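Local coordinates for protein haloalkane dehalogenase (Mycobacterium rhodesiae, PDB 4MJ3) that probably catalyses the hydrolytic cleavage of carbon-halogen bonds in haloalkanes, giving an alcohol and a halide ion, at residues D2-P7 against K89-D94; V120-G125 against G279-E284; F246-P251 against T274-G279. All blocks are in the same frame, centred on the assembly; numbering follows the deposited sequence.

Interaction 1: residues D2-P7 against K89-D94; sequences DVLRTP and KPTSRD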
loop_
_atom_site.group_PDB
_atom_site.type_symbol
_atom_site.label_atom_id
_atom_site.label_comp_id
_atom_site.label_asym_id
_atom_site.label_seq_id
_atom_site.Cartn_x
_atom_site.Cartn_y
_atom_site.Cartn_z
ATOM N N ASP A 2 5.935 -9.638 21.043
ATOM C CA ASP A 2 5.059 -10.792 20.916
ATOM C C ASP A 2 4.322 -10.704 19.592
ATOM O O ASP A 2 4.013 -9.606 19.132
ATOM C CB ASP A 2 4.122 -10.818 22.119
ATOM C CG ASP A 2 4.894 -11.062 23.435
ATOM O OD1 ASP A 2 6.109 -11.336 23.417
ATOM O OD2 ASP A 2 4.271 -11.015 24.487
ATOM N N VAL A 3 4.129 -11.856 18.943
ATOM C CA VAL A 3 3.685 -11.899 17.539
ATOM C C VAL A 3 2.725 -13.051 17.324
ATOM O O VAL A 3 3.002 -14.179 17.743
ATOM C CB VAL A 3 4.892 -12.101 16.600
ATOM C CG1 VAL A 3 4.457 -12.166 15.140
ATOM C CG2 VAL A 3 5.926 -10.998 16.807
ATOM N N LEU A 4 1.621 -12.763 16.658
ATOM C CA LEU A 4 0.658 -13.761 16.243
ATOM C C LEU A 4 0.766 -14.051 14.750
ATOM O O LEU A 4 1.156 -13.189 13.957
ATOM C CB LEU A 4 -0.778 -13.281 16.561
ATOM C CG LEU A 4 -1.091 -13.200 18.059
ATOM C CD1 LEU A 4 -2.475 -12.586 18.272
ATOM C CD2 LEU A 4 -1.001 -14.559 18.710
ATOM N N ARG A 5 0.359 -15.253 14.376
ATOM C CA ARG A 5 0.252 -15.656 12.967
ATOM C C ARG A 5 -1.166 -16.161 12.702
ATOM O O ARG A 5 -1.673 -17.027 13.415
ATOM C CB ARG A 5 1.239 -16.767 12.642
ATOM C CG ARG A 5 1.191 -17.244 11.193
ATOM C CD ARG A 5 2.357 -18.158 10.855
ATOM N NE ARG A 5 3.633 -17.447 10.928
ATOM C CZ ARG A 5 4.835 -18.014 10.798
ATOM N NH1 ARG A 5 4.960 -19.318 10.521
ATOM N NH2 ARG A 5 5.918 -17.255 10.879
ATOM N N THR A 6 -1.802 -15.611 11.673
ATOM C CA THR A 6 -3.189 -15.948 11.355
ATOM C C THR A 6 -3.214 -17.378 10.846
ATOM O O THR A 6 -2.403 -17.724 9.988
ATOM C CB THR A 6 -3.773 -15.003 10.269
ATOM O OG1 THR A 6 -3.670 -13.648 10.725
ATOM C CG2 THR A 6 -5.219 -15.324 10.015
ATOM N N PRO A 7 -4.080 -18.221 11.404
ATOM C CA PRO A 7 -4.113 -19.608 10.891
ATOM C C PRO A 7 -4.395 -19.707 9.393
ATOM O O PRO A 7 -5.227 -18.970 8.872
ATOM C CB PRO A 7 -5.250 -20.249 11.684
ATOM C CG PRO A 7 -5.366 -19.426 12.916
ATOM C CD PRO A 7 -4.979 -18.030 12.539
ATOM N N LYS A 89 1.938 -10.723 12.782
ATOM C CA LYS A 89 1.180 -9.633 13.378
ATOM C C LYS A 89 1.591 -9.419 14.846
ATOM O O LYS A 89 1.070 -10.058 15.763
ATOM C CB LYS A 89 -0.329 -9.901 13.272
ATOM C CG LYS A 89 -0.806 -10.137 11.839
ATOM C CD LYS A 89 -2.302 -10.343 11.737
ATOM C CE LYS A 89 -2.742 -10.404 10.289
ATOM N NZ LYS A 89 -2.119 -11.527 9.548
ATOM N N PRO A 90 2.551 -8.521 15.066
ATOM C CA PRO A 90 2.875 -8.069 16.401
ATOM C C PRO A 90 1.591 -7.714 17.179
ATOM O O PRO A 90 0.653 -7.152 16.599
ATOM C CB PRO A 90 3.750 -6.839 16.140
ATOM C CG PRO A 90 4.416 -7.165 14.829
ATOM C CD PRO A 90 3.387 -7.882 14.033
ATOM N N THR A 91 1.571 -8.010 18.482
ATOM C CA THR A 91 0.364 -7.888 19.276
ATOM C C THR A 91 0.167 -6.537 19.946
ATOM O O THR A 91 -0.922 -6.260 20.426
ATOM C CB THR A 91 0.351 -8.956 20.403
ATOM O OG1 THR A 91 1.521 -8.788 21.192
ATOM C CG2 THR A 91 0.345 -10.347 19.783
ATOM N N SER A 92 1.215 -5.733 20.028
ATOM C CA SER A 92 1.108 -4.442 20.714
ATOM C C SER A 92 1.052 -3.317 19.705
ATOM O O SER A 92 1.831 -3.284 18.763
ATOM C CB SER A 92 2.284 -4.204 21.663
ATOM O OG SER A 92 2.183 -2.894 22.220
ATOM N N ARG A 93 0.157 -2.355 19.935
ATOM C CA ARG A 93 0.098 -1.169 19.075
ATOM C C ARG A 93 1.432 -0.423 19.031
ATOM O O ARG A 93 1.798 0.139 18.007
ATOM C CB ARG A 93 -1.059 -0.261 19.509
ATOM C CG ARG A 93 -2.419 -0.867 19.161
ATOM C CD ARG A 93 -3.605 -0.037 19.628
ATOM N NE ARG A 93 -3.598 1.293 19.033
ATOM C CZ ARG A 93 -4.660 2.084 18.895
ATOM N NH1 ARG A 93 -5.874 1.700 19.278
ATOM N NH2 ARG A 93 -4.478 3.291 18.381
ATOM N N ASP A 94 2.164 -0.454 20.140
ATOM C CA ASP A 94 3.453 0.221 20.229
ATOM C C ASP A 94 4.549 -0.418 19.381
ATOM O O ASP A 94 5.583 0.200 19.182
ATOM C CB ASP A 94 3.901 0.284 21.691
ATOM C CG ASP A 94 2.979 1.116 22.534
ATOM O OD1 ASP A 94 2.452 2.136 22.027
ATOM O OD2 ASP A 94 2.774 0.745 23.699
HETATM O O HOH W 1 4.434 -7.172 21.224
HETATM O O HOH W 2 -0.590 -14.174 9.603
#
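Leu4 and Lys89 meet as an antiparallel hydrogen-bonded pair, each giving its backbone N to the other's carbonyl. Leu4 N reaches Lys89 O at 2.9 Å along a nearly straight path (N-H...O 173°), while the return bond from Lys89 N to Leu4 O, 2.8 Å, is more bent. Further along, Thr91 N donates to Asp2 O at 3.0 Å. Between these bonds Val3 faces Pro90 as a non-hydrogen-bonded pair, a place that asks no N-H of the proline; Pro90 CA instead makes a CA-H...O contact with Asp2 O at 3.3 Å. Strands 3-4 and 89-90 thus form a small two-stranded sheet, distinct from the seven-stranded sheet of the alpha/beta hydrolase fold, and Val3 also rests on Leu34 of strand 33-41 in that larger sheet. Among the side-chain polar contacts, Lys89 runs out extended and then bends at its last torsion (chi4 61°), which brings NZ of Lys89 to Thr6 OG1 at 2.9 Å. The ammonium group is gripped further by the carbonyl oxygens of Gly85 and Ser87, and Thr6 OG1 is also hydrogen-bonded to Pro199 O. One water accepts from Thr6 N and weakly from Lys89 NZ; a second accepts from Asp2 N and weakly from Thr91 OG1. Apolar packing is carried by Thr91, whose CG2 stands anti to its carbonyl carbon and touches Leu4 CG at 3.6 Å, the two side chains crossing at about a right angle. On the face shared with Pro90, Val3 CG1 lies against the backbone of Lys89, 3.7 Å from Lys89 N.

Interaction 2: residues V120-G125 against G279-E284; sequences VCQDWG and GHFLQE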
loop_
_atom_site.group_PDB
_atom_site.type_symbol
_atom_site.label_atom_id
_atom_site.label_comp_id
_atom_site.label_asym_id
_atom_site.label_seq_id
_atom_site.Cartn_x
_atom_site.Cartn_y
_atom_site.Cartn_z
ATOM N N VAL A 120 3.693 0.661 -7.601
ATOM C CA VAL A 120 2.303 1.103 -7.657
ATOM C C VAL A 120 1.808 1.117 -6.211
ATOM O O VAL A 120 1.848 0.098 -5.517
ATOM C CB VAL A 120 1.441 0.165 -8.477
ATOM C CG1 VAL A 120 -0.017 0.613 -8.442
ATOM C CG2 VAL A 120 1.979 0.073 -9.907
ATOM N N CYS A 121 1.343 2.273 -5.754
ATOM C CA CYS A 121 1.056 2.417 -4.333
ATOM C C CYS A 121 -0.216 3.218 -4.075
ATOM O O CYS A 121 -0.549 4.109 -4.834
ATOM C CB CYS A 121 2.254 3.029 -3.620
ATOM S SG CYS A 121 2.754 4.691 -4.177
ATOM N N GLN A 122 -0.883 2.869 -2.975
ATOM C CA GLN A 122 -2.165 3.450 -2.583
ATOM C C GLN A 122 -2.228 3.470 -1.058
ATOM O O GLN A 122 -1.686 2.561 -0.407
ATOM C CB GLN A 122 -3.281 2.573 -3.163
ATOM C CG GLN A 122 -4.706 3.013 -2.878
ATOM C CD GLN A 122 -5.371 2.277 -1.708
ATOM O OE1 GLN A 122 -4.886 1.258 -1.236
ATOM N NE2 GLN A 122 -6.507 2.798 -1.263
ATOM N N ASP A 123 -2.871 4.500 -0.483
ATOM C CA ASP A 123 -3.064 4.589 0.978
ATOM C C ASP A 123 -1.664 4.447 1.636
ATOM O O ASP A 123 -0.669 5.012 1.134
ATOM C CB ASP A 123 -4.084 3.486 1.394
ATOM C CG ASP A 123 -4.616 3.620 2.822
ATOM O OD1 ASP A 123 -3.928 3.220 3.794
ATOM O OD2 ASP A 123 -5.778 4.072 2.978
ATOM N N TRP A 124 -1.571 3.689 2.737
ATOM C CA TRP A 124 -0.297 3.484 3.422
ATOM C C TRP A 124 0.762 2.776 2.568
ATOM O O TRP A 124 1.960 2.902 2.843
ATOM C CB TRP A 124 -0.513 2.742 4.752
ATOM C CG TRP A 124 -0.703 3.649 5.911
ATOM C CD1 TRP A 124 -1.887 4.018 6.464
ATOM C CD2 TRP A 124 0.325 4.322 6.658
ATOM N NE1 TRP A 124 -1.663 4.843 7.529
ATOM C CE2 TRP A 124 -0.311 5.058 7.661
ATOM C CE3 TRP A 124 1.721 4.331 6.594
ATOM C CZ2 TRP A 124 0.396 5.835 8.585
ATOM C CZ3 TRP A 124 2.423 5.110 7.502
ATOM C CH2 TRP A 124 1.754 5.839 8.490
ATOM N N GLY A 125 0.337 2.058 1.518
ATOM C CA GLY A 125 1.281 1.514 0.552
ATOM C C GLY A 125 2.172 2.612 -0.017
ATOM O O GLY A 125 3.366 2.404 -0.233
ATOM N N GLY A 279 -13.678 4.953 -5.825
ATOM C CA GLY A 279 -13.464 5.541 -4.507
ATOM C C GLY A 279 -12.034 5.392 -4.042
ATOM O O GLY A 279 -11.111 5.145 -4.827
ATOM N N HIS A 280 -11.835 5.532 -2.735
ATOM C CA HIS A 280 -10.517 5.392 -2.146
ATOM C C HIS A 280 -9.806 4.093 -2.532
ATOM O O HIS A 280 -8.654 4.105 -2.959
ATOM C CB HIS A 280 -10.644 5.470 -0.632
ATOM C CG HIS A 280 -9.343 5.375 0.077
ATOM N ND1 HIS A 280 -8.371 6.347 -0.017
ATOM C CD2 HIS A 280 -8.842 4.421 0.903
ATOM C CE1 HIS A 280 -7.327 5.989 0.708
ATOM N NE2 HIS A 280 -7.582 4.819 1.260
ATOM N N PHE A 281 -10.507 2.969 -2.390
ATOM C CA PHE A 281 -9.976 1.656 -2.741
ATOM C C PHE A 281 -10.228 1.413 -4.216
ATOM O O PHE A 281 -11.022 0.558 -4.616
ATOM C CB PHE A 281 -10.584 0.564 -1.860
ATOM C CG PHE A 281 -10.233 0.713 -0.419
ATOM C CD1 PHE A 281 -8.982 0.320 0.044
ATOM C CD2 PHE A 281 -11.110 1.279 0.461
ATOM C CE1 PHE A 281 -8.617 0.467 1.367
ATOM C CE2 PHE A 281 -10.765 1.447 1.797
ATOM C CZ PHE A 281 -9.523 1.019 2.256
ATOM N N LEU A 282 -9.526 2.196 -5.036
ATOM C CA LEU A 282 -9.828 2.240 -6.460
ATOM C C LEU A 282 -9.548 0.900 -7.161
ATOM O O LEU A 282 -10.100 0.637 -8.226
ATOM C CB LEU A 282 -9.080 3.381 -7.148
ATOM C CG LEU A 282 -7.598 3.237 -7.496
ATOM C CD1 LEU A 282 -7.184 4.446 -8.335
ATOM C CD2 LEU A 282 -6.721 3.157 -6.249
ATOM N N GLN A 283 -8.702 0.076 -6.554
ATOM C CA GLN A 283 -8.379 -1.240 -7.101
ATOM C C GLN A 283 -9.588 -2.175 -7.060
ATOM O O GLN A 283 -9.656 -3.118 -7.846
ATOM C CB GLN A 283 -7.204 -1.887 -6.356
ATOM C CG GLN A 283 -5.997 -0.977 -6.150
ATOM C CD GLN A 283 -5.988 -0.299 -4.795
ATOM O OE1 GLN A 283 -7.029 0.152 -4.304
ATOM N NE2 GLN A 283 -4.807 -0.208 -4.183
ATOM N N GLU A 284 -10.526 -1.932 -6.149
ATOM C CA GLU A 284 -11.780 -2.693 -6.088
ATOM C C GLU A 284 -12.778 -2.249 -7.128
ATOM O O GLU A 284 -13.478 -3.073 -7.699
ATOM C CB GLU A 284 -12.482 -2.563 -4.737
ATOM C CG GLU A 284 -11.893 -3.395 -3.633
ATOM C CD GLU A 284 -12.018 -4.899 -3.832
ATOM O OE1 GLU A 284 -12.829 -5.418 -4.645
ATOM O OE2 GLU A 284 -11.234 -5.584 -3.173
#
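His280 turns its ring edge to Asp123: His280 NE2 donates to Asp123 OD2 at 2.6 Å through the anti lone pair of the oxygen; OD2 lies only 7° out of the ring plane. The carboxylate is rotated 70° against the imidazole, and Asp123 OD1 accepts from Trp124 N at 2.6 Å and from Glu55 N, so both ends of the group are fixed. ND1 of His280 is held by Asp250 OD2. Over one face of the ring lies Gln122 NE2, 3.4 Å above the plane and offset toward the rim; it gives a weak bond to His280 O at 3.0 Å, an oxygen that Asn147 ND2 also serves. Phe281 lays its ring face over His280 CD2, and Phe281 CD1 lies 3.7 Å from Gln122 NE2. Leu282 CD2 then comes to 3.9 Å from Gln122 CG. Last comes Gln283, bent at chi2, whose NE2 makes a long, weak bond to Gln122 OE1 (3.3 Å); its buried OE1 has no partner in the model. Asp123, with positive phi (54°) between strand 117-121 and helix 124-135, occupies the nucleophile elbow of the alpha/beta hydrolase fold, and its link to His280 is consistent with the nucleophile-histidine pair of haloalkane dehalogenases.

Interaction 3: residues F246-P251 against T274-G279; sequences FSDSDP and TIAGAG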
loop_
_atom_site.group_PDB
_atom_site.type_symbol
_atom_site.label_atom_id
_atom_site.label_comp_id
_atom_site.label_asym_id
_atom_site.label_seq_id
_atom_site.Cartn_x
_atom_site.Cartn_y
_atom_site.Cartn_z
ATOM N N PHE A 246 -4.710 8.893 -9.505
ATOM C CA PHE A 246 -5.725 8.987 -8.467
ATOM C C PHE A 246 -7.119 8.809 -9.082
ATOM O O PHE A 246 -7.324 9.006 -10.295
ATOM C CB PHE A 246 -5.673 10.354 -7.763
ATOM C CG PHE A 246 -4.514 10.548 -6.831
ATOM C CD1 PHE A 246 -3.193 10.278 -7.218
ATOM C CD2 PHE A 246 -4.733 11.054 -5.545
ATOM C CE1 PHE A 246 -2.137 10.515 -6.347
ATOM C CE2 PHE A 246 -3.669 11.312 -4.671
ATOM C CZ PHE A 246 -2.375 11.018 -5.060
ATOM N N SER A 247 -8.086 8.414 -8.256
ATOM C CA SER A 247 -9.475 8.325 -8.679
ATOM C C SER A 247 -10.216 9.615 -8.402
ATOM O O SER A 247 -9.666 10.550 -7.795
ATOM C CB SER A 247 -10.168 7.142 -7.985
ATOM O OG SER A 247 -10.326 7.400 -6.600
ATOM N N ASP A 248 -11.470 9.675 -8.848
ATOM C CA ASP A 248 -12.251 10.907 -8.766
ATOM C C ASP A 248 -13.178 11.023 -7.561
ATOM O O ASP A 248 -13.821 12.055 -7.390
ATOM C CB ASP A 248 -13.048 11.117 -10.071
ATOM C CG ASP A 248 -14.034 10.015 -10.362
ATOM O OD1 ASP A 248 -14.159 9.044 -9.587
ATOM O OD2 ASP A 248 -14.699 10.091 -11.429
ATOM N N SER A 249 -13.264 9.970 -6.747
ATOM C CA SER A 249 -14.266 9.934 -5.688
ATOM C C SER A 249 -13.672 9.551 -4.346
ATOM O O SER A 249 -14.267 8.777 -3.603
ATOM C CB SER A 249 -15.411 8.979 -6.073
ATOM O OG SER A 249 -15.931 9.291 -7.371
ATOM N N ASP A 250 -12.500 10.113 -4.033
ATOM C CA ASP A 250 -11.833 9.842 -2.763
ATOM C C ASP A 250 -11.480 11.125 -2.048
ATOM O O ASP A 250 -10.389 11.670 -2.246
ATOM C CB ASP A 250 -10.560 9.029 -2.966
ATOM C CG ASP A 250 -9.837 8.748 -1.657
ATOM O OD1 ASP A 250 -10.458 8.895 -0.582
ATOM O OD2 ASP A 250 -8.651 8.376 -1.713
ATOM N N PRO A 251 -12.391 11.600 -1.194
ATOM C CA PRO A 251 -12.166 12.825 -0.416
ATOM C C PRO A 251 -10.954 12.786 0.499
ATOM O O PRO A 251 -10.404 13.851 0.814
ATOM C CB PRO A 251 -13.436 12.956 0.435
ATOM C CG PRO A 251 -14.448 12.108 -0.207
ATOM C CD PRO A 251 -13.724 11.023 -0.956
ATOM N N THR A 274 -6.977 10.396 -14.414
ATOM C CA THR A 274 -7.908 10.313 -13.304
ATOM C C THR A 274 -8.746 9.071 -13.553
ATOM O O THR A 274 -9.371 8.947 -14.613
ATOM C CB THR A 274 -8.792 11.558 -13.203
ATOM O OG1 THR A 274 -7.969 12.716 -13.005
ATOM C CG2 THR A 274 -9.734 11.434 -12.020
ATOM N N ILE A 275 -8.723 8.130 -12.611
ATOM C CA ILE A 275 -9.485 6.890 -12.735
ATOM C C ILE A 275 -10.932 7.215 -12.358
ATOM O O ILE A 275 -11.242 7.484 -11.190
ATOM C CB ILE A 275 -8.919 5.769 -11.839
ATOM C CG1 ILE A 275 -7.456 5.468 -12.183
ATOM C CG2 ILE A 275 -9.775 4.502 -11.926
ATOM C CD1 ILE A 275 -7.232 4.991 -13.603
ATOM N N ALA A 276 -11.811 7.212 -13.359
ATOM C CA ALA A 276 -13.197 7.623 -13.189
ATOM C C ALA A 276 -14.026 6.543 -12.515
ATOM O O ALA A 276 -13.825 5.365 -12.756
ATOM C CB ALA A 276 -13.821 7.966 -14.544
ATOM N N GLY A 277 -14.967 6.970 -11.682
ATOM C CA GLY A 277 -15.924 6.060 -11.053
ATOM C C GLY A 277 -15.299 5.136 -10.032
ATOM O O GLY A 277 -15.685 3.976 -9.925
ATOM N N ALA A 278 -14.363 5.659 -9.236
ATOM C CA ALA A 278 -13.720 4.854 -8.218
ATOM C C ALA A 278 -13.498 5.640 -6.937
ATOM O O ALA A 278 -13.155 6.818 -6.975
ATOM C CB ALA A 278 -12.404 4.280 -8.735
ATOM N N GLY A 279 -13.678 4.953 -5.825
ATOM C CA GLY A 279 -13.464 5.541 -4.507
ATOM C C GLY A 279 -12.034 5.392 -4.042
ATOM O O GLY A 279 -11.111 5.145 -4.827
#
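Asp248 OD1 is gripped by three donors: Ser249 OG at 2.8 Å, which comes in from above the carboxylate plane, and, more weakly, the backbone N atoms of Gly277 and Ala278. The better-aimed bond of Gly277 N goes to the second oxygen, Asp248 OD2, at 3.1 Å on its syn side. Asp248 CG stands between its own backbone N and carbonyl carbon (chi1 61°), which swings the carboxylate across to the turn at Ala276-Ala278, where Gly277 adopts positive phi. Next to Ala278, Ser247 OG lies 2.9 Å from Ala278 O and 3.0 Å from Gly279 O; Asn147 ND2 is a further partner of this hydroxyl. Ala278 O also receives a weak bond from Ser249 N, while Ala278 CB packs on Ser247 CB at 3.7 Å. At the other end the backbones themselves pair. Ile275 N donates to Phe246 O at 2.8 Å, and Ile275 O takes a weak bond from Asp248 N together with a CA-H...O contact from Ser247 CA. Thr274 CG2 adds a small apolar touch on Asp248 CB at 3.9 Å. Neither segment is a regular strand, and the two are loops, one following strand 242-244 and the other leading to helix 282-300. The first loop carries Asp250, whose OD2 is hydrogen-bonded to Thr253 OG1, and the second runs directly into His280, as expected for the acid and histidine loops of an alpha/beta hydrolase with an aspartate-histidine-aspartate triad.

In the fold
Along the chain, interaction 1 closes first; interaction 3 is then nested within the long loop closed by interaction 2. Interactions 2 and 3 have centres about 10 Å apart, share Gly279 and touch through His280 and Asp250, joining loops around strands 117-121 and 242-244 of the central sheet to the start of helix 282-300. Together they assemble the Asp123-His280-Asp250 relay of hydrogen bonds, consistent with the catalytic triad of this enzyme family. Interaction 1 lies apart, its centre about 24 Å from that of interaction 2 and about 33 Å from that of interaction 3, where it fastens the N-terminal residues on the opposite side of the chain's centre from interaction 3.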